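Local coordinates for DUF3224 domain-containing protein (Shewanella oneidensis, PDB 2OOJ) that is of unknown function but folds into a curled antiparallel beta sheet, consistent with its place in the allene oxide cyclase-like barrel clan, and assembles as two chains, at residues C75-S80 with F131-A136; S53-T56 with S61-Y64; L35-Y40 with A66-V71. All blocks are in the same frame, centred on the assembly; numbering follows the deposited sequence.

Contact 1 (C75-S80 with F131-A136); sequences CGRQGS and FCFEPA
The backbones of C75 and F131 keep their CA atoms 10.9 Å apart, and those of R77 and F133 lie 12.4 Å apart, so the two segments meet through side-chain ends and not as paired strands. This is one end of a curled antiparallel sheet, consistent with the barrel fold of this family's clan, where the turn at C75 and the start of strand 77-90 face the end of strand 124-133. The contact is small, burying 130 Å² in total. Its polar half is an off-centre cation-pi interaction: R77 CZ stands 4.7 Å from the centroid of the F133 ring, 28° off the ring normal. R77 NH1 leads the approach, coming over one face of that ring toward its rim, 3.3 Å from F133 CZ. The arginine chain bends at chi3 (76°), which turns the guanidinium down onto the ring; the two planes are oblique, so this is not a flat stack. Replacing F133 by an alanine would probably strip NH1 of its aromatic face and leave the exposed guanidinium free to swing. L112 on strand 112-121 touches both phenylalanines, linking the rings to the neighbouring strand, while E108 is a further neighbour of R77. The second half is a sulfur-aromatic contact between C75 and the buried F131. The sulfur comes in near the plane of the ring, 79° off its normal and 5.2 Å from the F131 centroid, and its nearest ring atom is the para carbon: C75 SG to F131 CZ is 3.8 Å.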
# COMPACT_ATOMS: atom_id res chain seq x y z
N CYS B 75 8.15 12.17 -21.35
CA CYS B 75 8.46 12.35 -22.77
C CYS B 75 8.06 13.72 -23.28
O CYS B 75 7.41 13.85 -24.33
CB CYS B 75 7.79 11.28 -23.61
SG CYS B 75 8.36 9.65 -23.24
N GLY B 76 8.40 14.72 -22.50
CA GLY B 76 8.19 16.10 -22.88
C GLY B 76 6.83 16.68 -22.56
O GLY B 76 6.66 17.89 -22.63
N ARG B 77 5.87 15.84 -22.16
CA ARG B 77 4.53 16.32 -21.93
C ARG B 77 4.27 16.54 -20.47
O ARG B 77 4.51 15.66 -19.66
CB ARG B 77 3.53 15.32 -22.46
CG ARG B 77 3.56 15.18 -23.96
CD ARG B 77 2.72 14.01 -24.37
NE ARG B 77 1.29 14.28 -24.31
CZ ARG B 77 0.34 13.35 -24.27
NH1 ARG B 77 0.65 12.06 -24.26
NH2 ARG B 77 -0.94 13.73 -24.22
N GLN B 78 3.74 17.72 -20.14
CA GLN B 78 3.59 18.16 -18.76
C GLN B 78 2.28 17.67 -18.16
O GLN B 78 1.20 17.80 -18.74
CB GLN B 78 3.62 19.70 -18.71
CG GLN B 78 3.29 20.33 -17.34
CD GLN B 78 4.40 20.12 -16.32
OE1 GLN B 78 5.58 20.15 -16.66
NE2 GLN B 78 4.02 19.94 -15.05
N GLY B 79 2.35 17.09 -16.97
CA GLY B 79 1.13 16.70 -16.30
C GLY B 79 1.39 16.25 -14.89
O GLY B 79 2.41 16.61 -14.28
N SER B 80 0.48 15.44 -14.39
CA SER B 80 0.64 14.81 -13.11
C SER B 80 -0.00 13.41 -13.15
O SER B 80 -0.85 13.13 -13.99
CB SER B 80 -0.02 15.69 -12.05
OG SER B 80 -1.39 15.96 -12.35
N PHE B 131 4.45 2.45 -19.96
CA PHE B 131 3.25 3.20 -19.94
C PHE B 131 2.65 3.31 -21.35
O PHE B 131 3.30 3.00 -22.37
CB PHE B 131 3.51 4.60 -19.38
CG PHE B 131 4.32 5.49 -20.27
CD1 PHE B 131 5.69 5.48 -20.23
CD2 PHE B 131 3.70 6.36 -21.15
CE1 PHE B 131 6.42 6.28 -21.11
CE2 PHE B 131 4.41 7.16 -22.00
CZ PHE B 131 5.77 7.13 -21.97
N CYS B 132 1.39 3.70 -21.32
CA CYS B 132 0.64 4.04 -22.52
C CYS B 132 -0.49 4.94 -22.13
O CYS B 132 -0.57 5.39 -20.98
CB CYS B 132 0.21 2.76 -23.24
SG CYS B 132 -1.00 1.84 -22.40
N PHE B 133 -1.39 5.24 -23.08
CA PHE B 133 -2.49 6.15 -22.79
C PHE B 133 -3.80 5.49 -23.19
O PHE B 133 -3.85 4.81 -24.18
CB PHE B 133 -2.30 7.46 -23.54
CG PHE B 133 -1.27 8.34 -22.92
CD1 PHE B 133 0.08 8.15 -23.18
CD2 PHE B 133 -1.65 9.36 -22.06
CE1 PHE B 133 1.05 8.94 -22.57
CE2 PHE B 133 -0.71 10.17 -21.47
CZ PHE B 133 0.65 9.98 -21.73
N GLU B 134 -4.84 5.70 -22.40
CA GLU B 134 -6.14 5.12 -22.67
C GLU B 134 -6.81 6.02 -23.70
O GLU B 134 -6.47 7.21 -23.80
CB GLU B 134 -6.96 5.07 -21.39
CG GLU B 134 -6.23 4.42 -20.19
CD GLU B 134 -6.23 2.91 -20.24
OE1 GLU B 134 -6.67 2.39 -21.27
OE2 GLU B 134 -5.75 2.26 -19.26
N PRO B 135 -7.78 5.48 -24.45
CA PRO B 135 -8.39 6.29 -25.51
C PRO B 135 -9.16 7.47 -24.96
O PRO B 135 -9.86 7.34 -23.98
CB PRO B 135 -9.30 5.30 -26.25
CG PRO B 135 -9.51 4.18 -25.34
CD PRO B 135 -8.30 4.11 -24.43
N ALA B 136 -8.99 8.63 -25.60
CA ALA B 136 -9.59 9.88 -25.11
C ALA B 136 -11.11 9.88 -25.31
O ALA B 136 -11.61 9.24 -26.23
CB ALA B 136 -8.95 11.08 -25.81

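Contact 2 (S53-T56 with S61-Y64); sequences SAMT and SAGY
S53 and Y64, A54 and G63, and M55 and A62 pair across a beta hairpin made by strands 43-55 and 62-71. The short strand axes come within 4.7 Å at 175°, which is almost exactly antiparallel. Backbone hydrogen bonding is concentrated on A54 and G63, the hydrogen-bonded pair: A54 N to G63 O and G63 N to A54 O each measure 2.9 Å, the first nearly straight at 172°. The flanking pairs are non-hydrogen-bonded, and beside one of them S53 CA approaches G63 O in a CA-H...O contact of 3.4 Å.

Beyond the last pair, polar contacts gather on one carbonyl. S61 O accepts from T56 N in the carbonyl plane, over a longer 3.3 Å, and from T56 OG1, which lies above that plane at 3.0 Å. The threonine hydroxyl sits between its own N and carbonyl carbon (chi1 78°), the rotation that turns OG1 toward this acceptor; OG1 is also hydrogen-bonded to V58 N in the connecting loop. A water hydrogen-bonded to S61 O (2.7 Å) is also bonded to T56 O, bridging the two ends of the loop.

Apolar contact is slight. The selenomethionine at M55 curls its selenium toward the A62 methyl, but M55 has two conformers, so this touch is doubtful.

The second subunit covers part of this contact: A54 packs on V82, T56 on P102, and S61 OG is hydrogen-bonded to H103 ND1, all three partners belonging to that other chain. Y64 shares the face of S53, M55 and A62 at its CB, but its ring turns off from the neighbouring strand, and its OH is hydrogen-bonded to H85 ND1.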
# COMPACT_ATOMS: atom_id res chain seq x y z
N SER B 53 5.31 1.31 6.62
CA SER B 53 6.15 0.13 6.57
C SER B 53 5.94 -0.75 7.80
O SER B 53 5.56 -0.28 8.87
CB SER B 53 7.61 0.54 6.50
OG SER B 53 7.93 1.31 7.61
N ALA B 54 6.17 -2.03 7.63
CA ALA B 54 6.27 -2.96 8.74
C ALA B 54 7.53 -3.80 8.54
O ALA B 54 7.60 -4.60 7.61
CB ALA B 54 5.03 -3.85 8.78
N MSE B 55 8.55 -3.58 9.37
CA MSE B 55 9.73 -4.43 9.42
C MSE B 55 9.46 -5.52 10.46
O MSE B 55 8.90 -5.24 11.48
CB MSE B 55 10.97 -3.64 9.83
CG MSE B 55 11.19 -2.34 9.09
SE MSE B 55 11.44 -2.56 7.16
CE MSE B 55 12.94 -3.87 7.22
N THR B 56 9.83 -6.76 10.18
CA THR B 56 9.58 -7.82 11.13
C THR B 56 10.87 -8.16 11.86
O THR B 56 11.91 -7.56 11.58
CB THR B 56 9.03 -9.05 10.44
OG1 THR B 56 10.09 -9.74 9.80
CG2 THR B 56 7.90 -8.66 9.40
N SER B 61 12.54 -9.78 5.81
CA SER B 61 11.06 -9.90 5.73
C SER B 61 10.43 -8.60 6.21
O SER B 61 10.63 -8.18 7.35
CB SER B 61 10.54 -11.10 6.54
OG SER B 61 10.83 -12.30 5.87
N ALA B 62 9.67 -7.95 5.33
CA ALA B 62 9.06 -6.69 5.66
C ALA B 62 7.97 -6.40 4.59
O ALA B 62 7.89 -7.09 3.58
CB ALA B 62 10.08 -5.59 5.65
N GLY B 63 7.18 -5.38 4.84
CA GLY B 63 6.22 -4.90 3.82
C GLY B 63 6.21 -3.41 3.83
O GLY B 63 6.56 -2.81 4.85
N TYR B 64 5.88 -2.79 2.69
CA TYR B 64 5.60 -1.38 2.69
C TYR B 64 4.52 -1.07 1.63
O TYR B 64 4.29 -1.85 0.70
CB TYR B 64 6.87 -0.59 2.45
CG TYR B 64 7.23 -0.35 1.01
CD1 TYR B 64 7.98 -1.25 0.28
CD2 TYR B 64 6.84 0.82 0.39
CE1 TYR B 64 8.30 -0.98 -1.08
CE2 TYR B 64 7.13 1.09 -0.92
CZ TYR B 64 7.87 0.20 -1.66
OH TYR B 64 8.15 0.53 -2.99
O HOH W 1 12.63 -7.04 8.77

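Contact 3 (L35-Y40 with A66-V71); sequences LDKTFY and AIEQVV
K37 and E68 meet in a buried salt bridge, their side chains crossing at about a right angle. The lysine can be followed outward. Its CB points toward the segment 66-71, and K37 CG, set anti to the carbonyl carbon (chi1 -61°), comes within 4.0 Å of E68 OE1. K37 CD comes closer to the same carboxylate, 3.5 Å from E68 OE1. K37 CE is almost equidistant from the two oxygens, 3.4 Å from E68 OE2. The ammonium then closes the bridge: K37 NZ is 2.8 Å from E68 OE2, reaching it on the syn side and only 17° out of the carboxylate plane. From CG onward the extended chain passes across the end of the glutamate, CD and CE against the carboxylate oxygens before NZ bonds to OE2.

The strands carrying these residues are not neighbours. The axes of their short segments are inclined at 43° and stay well apart, because strand 43-55 pairs with both, antiparallel to each, in the curled sheet. K37 and E68 thus reach across that strand, probably on the inner side of the curl, consistent with a barrel of the family's clan. The intervening strand supplies S47, and strand 77-90, the other neighbour of 62-71, supplies H85: S47 OG is hydrogen-bonded to E68 OE1 and H85 NE2 to E68 OE2. Both oxygens of this buried group are accordingly held, which should fix its rotation.

F39 meets the same glutamate from the other end of its strand segment, with OE1 near the plane of the ring and F39 CE1 4.1 Å from E68 OE1. At the L35 end the contact becomes purely apolar, where one leucine branch touches a methyl group: L35 CD1 to A66 CB is 4.0 Å.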
# COMPACT_ATOMS: atom_id res chain seq x y z
N LEU B 35 7.59 11.23 1.84
CA LEU B 35 8.42 10.92 0.68
C LEU B 35 8.55 12.16 -0.16
O LEU B 35 7.54 12.77 -0.51
CB LEU B 35 7.75 9.86 -0.19
CG LEU B 35 7.46 8.44 0.27
CD1 LEU B 35 6.94 7.67 -0.95
CD2 LEU B 35 8.70 7.81 0.86
N ASP B 36 9.77 12.49 -0.55
CA ASP B 36 10.05 13.55 -1.53
C ASP B 36 11.00 12.96 -2.56
O ASP B 36 12.09 12.54 -2.22
CB ASP B 36 10.68 14.80 -0.87
CG ASP B 36 9.69 15.59 -0.03
OD1 ASP B 36 8.87 16.34 -0.59
OD2 ASP B 36 9.68 15.43 1.21
N LYS B 37 10.57 12.88 -3.82
CA LYS B 37 11.38 12.28 -4.87
C LYS B 37 11.57 13.22 -6.05
O LYS B 37 10.75 14.12 -6.28
CB LYS B 37 10.73 11.03 -5.46
CG LYS B 37 10.50 9.89 -4.55
CD LYS B 37 10.21 8.63 -5.45
CE LYS B 37 9.61 7.52 -4.64
NZ LYS B 37 9.09 6.43 -5.51
N THR B 38 12.67 13.00 -6.75
CA THR B 38 12.96 13.63 -8.01
C THR B 38 13.30 12.56 -9.03
O THR B 38 14.14 11.73 -8.79
CB THR B 38 14.14 14.62 -7.93
OG1 THR B 38 13.89 15.57 -6.89
CG2 THR B 38 14.33 15.35 -9.29
N PHE B 39 12.62 12.63 -10.18
CA PHE B 39 12.87 11.77 -11.33
C PHE B 39 13.59 12.57 -12.40
O PHE B 39 13.28 13.73 -12.59
CB PHE B 39 11.54 11.28 -11.91
CG PHE B 39 10.77 10.39 -10.99
CD1 PHE B 39 9.89 10.92 -10.06
CD2 PHE B 39 10.92 9.01 -11.06
CE1 PHE B 39 9.16 10.09 -9.20
CE2 PHE B 39 10.19 8.18 -10.22
CZ PHE B 39 9.31 8.72 -9.29
N TYR B 40 14.50 11.92 -13.11
CA TYR B 40 15.34 12.55 -14.12
C TYR B 40 15.19 11.79 -15.41
O TYR B 40 14.92 10.58 -15.40
CB TYR B 40 16.82 12.46 -13.69
CG TYR B 40 17.13 13.24 -12.44
CD1 TYR B 40 17.35 14.61 -12.50
CD2 TYR B 40 17.18 12.61 -11.20
CE1 TYR B 40 17.62 15.34 -11.34
CE2 TYR B 40 17.44 13.33 -10.05
CZ TYR B 40 17.67 14.69 -10.12
OH TYR B 40 17.91 15.40 -8.97
N ALA B 66 2.78 2.82 -0.24
CA ALA B 66 3.00 4.25 -0.40
C ALA B 66 2.04 4.74 -1.48
O ALA B 66 1.65 3.96 -2.33
CB ALA B 66 4.44 4.51 -0.82
N ILE B 67 1.71 6.03 -1.43
CA ILE B 67 1.01 6.78 -2.47
C ILE B 67 1.75 8.09 -2.61
O ILE B 67 2.05 8.76 -1.63
CB ILE B 67 -0.47 7.05 -2.08
CG1 ILE B 67 -1.23 5.70 -2.15
CG2 ILE B 67 -1.15 8.06 -2.99
CD1 ILE B 67 -2.71 5.81 -1.88
N GLU B 68 2.07 8.43 -3.85
CA GLU B 68 2.75 9.65 -4.16
C GLU B 68 2.09 10.33 -5.34
O GLU B 68 1.67 9.69 -6.27
CB GLU B 68 4.24 9.42 -4.42
CG GLU B 68 4.55 8.55 -5.58
CD GLU B 68 6.05 8.26 -5.78
OE1 GLU B 68 6.83 9.21 -5.94
OE2 GLU B 68 6.43 7.07 -5.83
N GLN B 69 2.05 11.65 -5.27
CA GLN B 69 1.63 12.51 -6.37
C GLN B 69 2.87 13.02 -7.12
O GLN B 69 3.75 13.70 -6.52
CB GLN B 69 0.85 13.69 -5.79
CG GLN B 69 0.36 14.75 -6.78
CD GLN B 69 -0.70 14.31 -7.68
OE1 GLN B 69 -1.88 14.29 -7.30
NE2 GLN B 69 -0.33 13.99 -8.93
N VAL B 70 2.92 12.67 -8.39
CA VAL B 70 3.97 13.07 -9.31
C VAL B 70 3.51 14.24 -10.18
O VAL B 70 2.36 14.28 -10.70
CB VAL B 70 4.39 11.90 -10.21
CG1 VAL B 70 5.60 12.26 -11.08
CG2 VAL B 70 4.68 10.63 -9.32
N VAL B 71 4.43 15.19 -10.35
CA VAL B 71 4.19 16.36 -11.21
C VAL B 71 5.43 16.63 -12.02
O VAL B 71 6.54 16.74 -11.49
CB VAL B 71 3.84 17.62 -10.36
CG1 VAL B 71 3.47 18.77 -11.25
CG2 VAL B 71 2.72 17.30 -9.41

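How the contacts relate
All three contacts belong to one antiparallel sheet. Contacts 1 and 2 lie on opposite sides of the chain's centre, 33 Å between centres and about 17 Å between nearest atoms. Contact 3 is the most central, its centre 17 Å from that of contact 1 and 21 Å from that of contact 2. It touches contact 1 where strands 62-71 and 77-90 adjoin, with S80 CB 3.1 Å from V70 O. Contact 2 is nested in the chain loop that contact 3 closes, and H85 connects them, one ring nitrogen bonded to Y64 and the other to E68. Contacts 2 and 3 also both touch the second subunit.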